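Local coordinates for protein AmbC (Sorangium cellulosum, PDB 5O15) that probably catalyses both a dehydration and the following ring closure that forms an oxygen heterocycle during biosynthesis of the polyketide ambruticin, at residues Arg178-Ala183 against Ile190-Ala195. Sequence-based numbering, arbitrary orientation.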
loop_
_atom_site.group_PDB
_atom_site.type_symbol
_atom_site.label_atom_id
_atom_site.label_comp_id
_atom_site.label_asym_id
_atom_site.label_seq_id
_atom_site.Cartn_x
_atom_site.Cartn_y
_atom_site.Cartn_z
ATOM N N ARG A 178 -6.695 -11.284 -2.571
ATOM C CA ARG A 178 -6.191 -12.587 -2.131
ATOM C C ARG A 178 -4.927 -12.843 -2.941
ATOM O O ARG A 178 -4.952 -13.595 -3.917
ATOM C CB ARG A 178 -7.236 -13.699 -2.309
ATOM C CG ARG A 178 -8.267 -13.713 -1.198
ATOM C CD ARG A 178 -9.204 -14.949 -1.240
ATOM N NE ARG A 178 -10.297 -14.685 -2.142
ATOM C CZ ARG A 178 -11.365 -13.952 -1.840
ATOM N NH1 ARG A 178 -11.462 -13.387 -0.647
ATOM N NH2 ARG A 178 -12.331 -13.759 -2.739
ATOM N N GLY A 179 -3.834 -12.167 -2.567
ATOM C CA GLY A 179 -2.648 -12.152 -3.386
ATOM C C GLY A 179 -1.467 -12.886 -2.815
ATOM O O GLY A 179 -0.345 -12.671 -3.295
ATOM N N VAL A 180 -1.656 -13.723 -1.812
ATOM C CA VAL A 180 -0.569 -14.465 -1.187
ATOM C C VAL A 180 -0.693 -15.925 -1.598
ATOM O O VAL A 180 -1.663 -16.607 -1.236
ATOM C CB VAL A 180 -0.601 -14.356 0.338
ATOM C CG1 VAL A 180 0.640 -15.023 0.936
ATOM C CG2 VAL A 180 -0.645 -12.916 0.777
ATOM N N THR A 181 0.266 -16.436 -2.343
ATOM C CA THR A 181 0.140 -17.825 -2.746
ATOM C C THR A 181 0.796 -18.773 -1.761
ATOM O O THR A 181 0.413 -19.953 -1.727
ATOM C CB THR A 181 0.714 -18.037 -4.142
ATOM O OG1 THR A 181 2.111 -17.810 -4.092
ATOM C CG2 THR A 181 0.127 -17.107 -5.136
ATOM N N ALA A 182 1.755 -18.334 -0.954
ATOM C CA ALA A 182 2.397 -19.188 0.042
ATOM C C ALA A 182 3.163 -18.283 0.995
ATOM O O ALA A 182 3.596 -17.200 0.600
ATOM C CB ALA A 182 3.371 -20.163 -0.615
ATOM N N ALA A 183 3.333 -18.704 2.237
ATOM C CA ALA A 183 4.075 -17.916 3.213
ATOM C C ALA A 183 4.660 -18.845 4.274
ATOM O O ALA A 183 4.141 -19.937 4.540
ATOM C CB ALA A 183 3.177 -16.848 3.849
ATOM N N ILE A 190 8.555 -12.899 8.069
ATOM C CA ILE A 190 7.607 -13.605 7.223
ATOM C C ILE A 190 8.112 -13.540 5.795
ATOM O O ILE A 190 8.440 -12.457 5.294
ATOM C CB ILE A 190 6.203 -13.004 7.332
ATOM C CG1 ILE A 190 5.728 -13.033 8.792
ATOM C CG2 ILE A 190 5.249 -13.729 6.423
ATOM C CD1 ILE A 190 5.544 -14.398 9.361
ATOM N N TYR A 191 8.193 -14.691 5.139
ATOM C CA TYR A 191 8.599 -14.814 3.757
ATOM C C TYR A 191 7.386 -15.244 2.952
ATOM O O TYR A 191 6.671 -16.164 3.369
ATOM C CB TYR A 191 9.732 -15.847 3.622
ATOM C CG TYR A 191 10.991 -15.364 4.298
ATOM C CD1 TYR A 191 11.791 -14.457 3.650
ATOM C CD2 TYR A 191 11.344 -15.749 5.581
ATOM C CE1 TYR A 191 12.929 -13.956 4.238
ATOM C CE2 TYR A 191 12.496 -15.238 6.196
ATOM C CZ TYR A 191 13.281 -14.347 5.506
ATOM O OH TYR A 191 14.427 -13.802 6.068
ATOM N N ALA A 192 7.138 -14.629 1.807
ATOM C CA ALA A 192 5.930 -14.957 1.062
ATOM C C ALA A 192 6.132 -14.827 -0.430
ATOM O O ALA A 192 6.909 -13.990 -0.903
ATOM C CB ALA A 192 4.752 -14.091 1.523
ATOM N N ASP A 193 5.385 -15.658 -1.173
ATOM C CA ASP A 193 5.181 -15.496 -2.605
ATOM C C ASP A 193 3.887 -14.724 -2.813
ATOM O O ASP A 193 2.825 -15.165 -2.354
ATOM C CB ASP A 193 5.098 -16.861 -3.285
ATOM C CG ASP A 193 6.408 -17.582 -3.277
ATOM O OD1 ASP A 193 7.406 -17.041 -3.783
ATOM O OD2 ASP A 193 6.487 -18.732 -2.830
ATOM N N LEU A 194 3.982 -13.595 -3.522
ATOM C CA LEU A 194 2.866 -12.698 -3.789
ATOM C C LEU A 194 2.579 -12.701 -5.284
ATOM O O LEU A 194 3.498 -12.662 -6.098
ATOM C CB LEU A 194 3.199 -11.271 -3.366
ATOM C CG LEU A 194 3.740 -11.078 -1.949
ATOM C CD1 LEU A 194 3.952 -9.588 -1.681
ATOM C CD2 LEU A 194 2.855 -11.684 -0.875
ATOM N N ALA A 195 1.308 -12.721 -5.658
ATOM C CA ALA A 195 0.975 -12.676 -7.076
ATOM C C ALA A 195 -0.406 -12.095 -7.247
ATOM O O ALA A 195 -1.326 -12.483 -6.526
ATOM C CB ALA A 195 0.995 -14.075 -7.711
#
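In one of its two modelled conformers, Thr181 places OG1 between its backbone N and carbonyl carbon (chi1 66°), which in that conformer lays the hydroxyl against the CB of Asp193 and leaves CG2 beside the CB of Ala195. In Val180, chi1 of -174° sets CG2 anti to the carbonyl carbon, beside the backbone N, and this methyl meets Leu194 CD2 at 4.1 Å, the two side chains running alongside each other. The strands are antiparallel arms of a beta hairpin, and a beta bulge between Val180 and Ala182 shifts their register by one residue. Thr181 takes up the extra position with a non-extended backbone (psi -23°), yet its N still donates to Asp193 O at 2.9 Å. Before the bulge Ala195 N bonds to Gly179 O at 2.9 Å; beyond it Asp193 N reaches Ala182 O at 3.0 Å. The proton of Thr181 OG1 may also turn to Asp193 O, 3.2 Å away, but another acceptor competes for it. Past the bulge, Ala183 and Ala192 bring their CB atoms to 3.9 Å, and this small apolar pair joins Val180 and Leu194 on the face covered by helix 211-225, in keeping with the hotdog fold, in which an antiparallel sheet wraps round a helix. Asp193 faces the other way, OD1 in a salt bridge with Arg256 and OD2 bonded to Trp152 NE1. The backbone ladder thus survives the inserted residue, while the apolar face seats the helix and the carboxylate, probably stabilised as an anion by Arg256, links the Asp193 face to Arg256 of strand 254-261 and to Trp152.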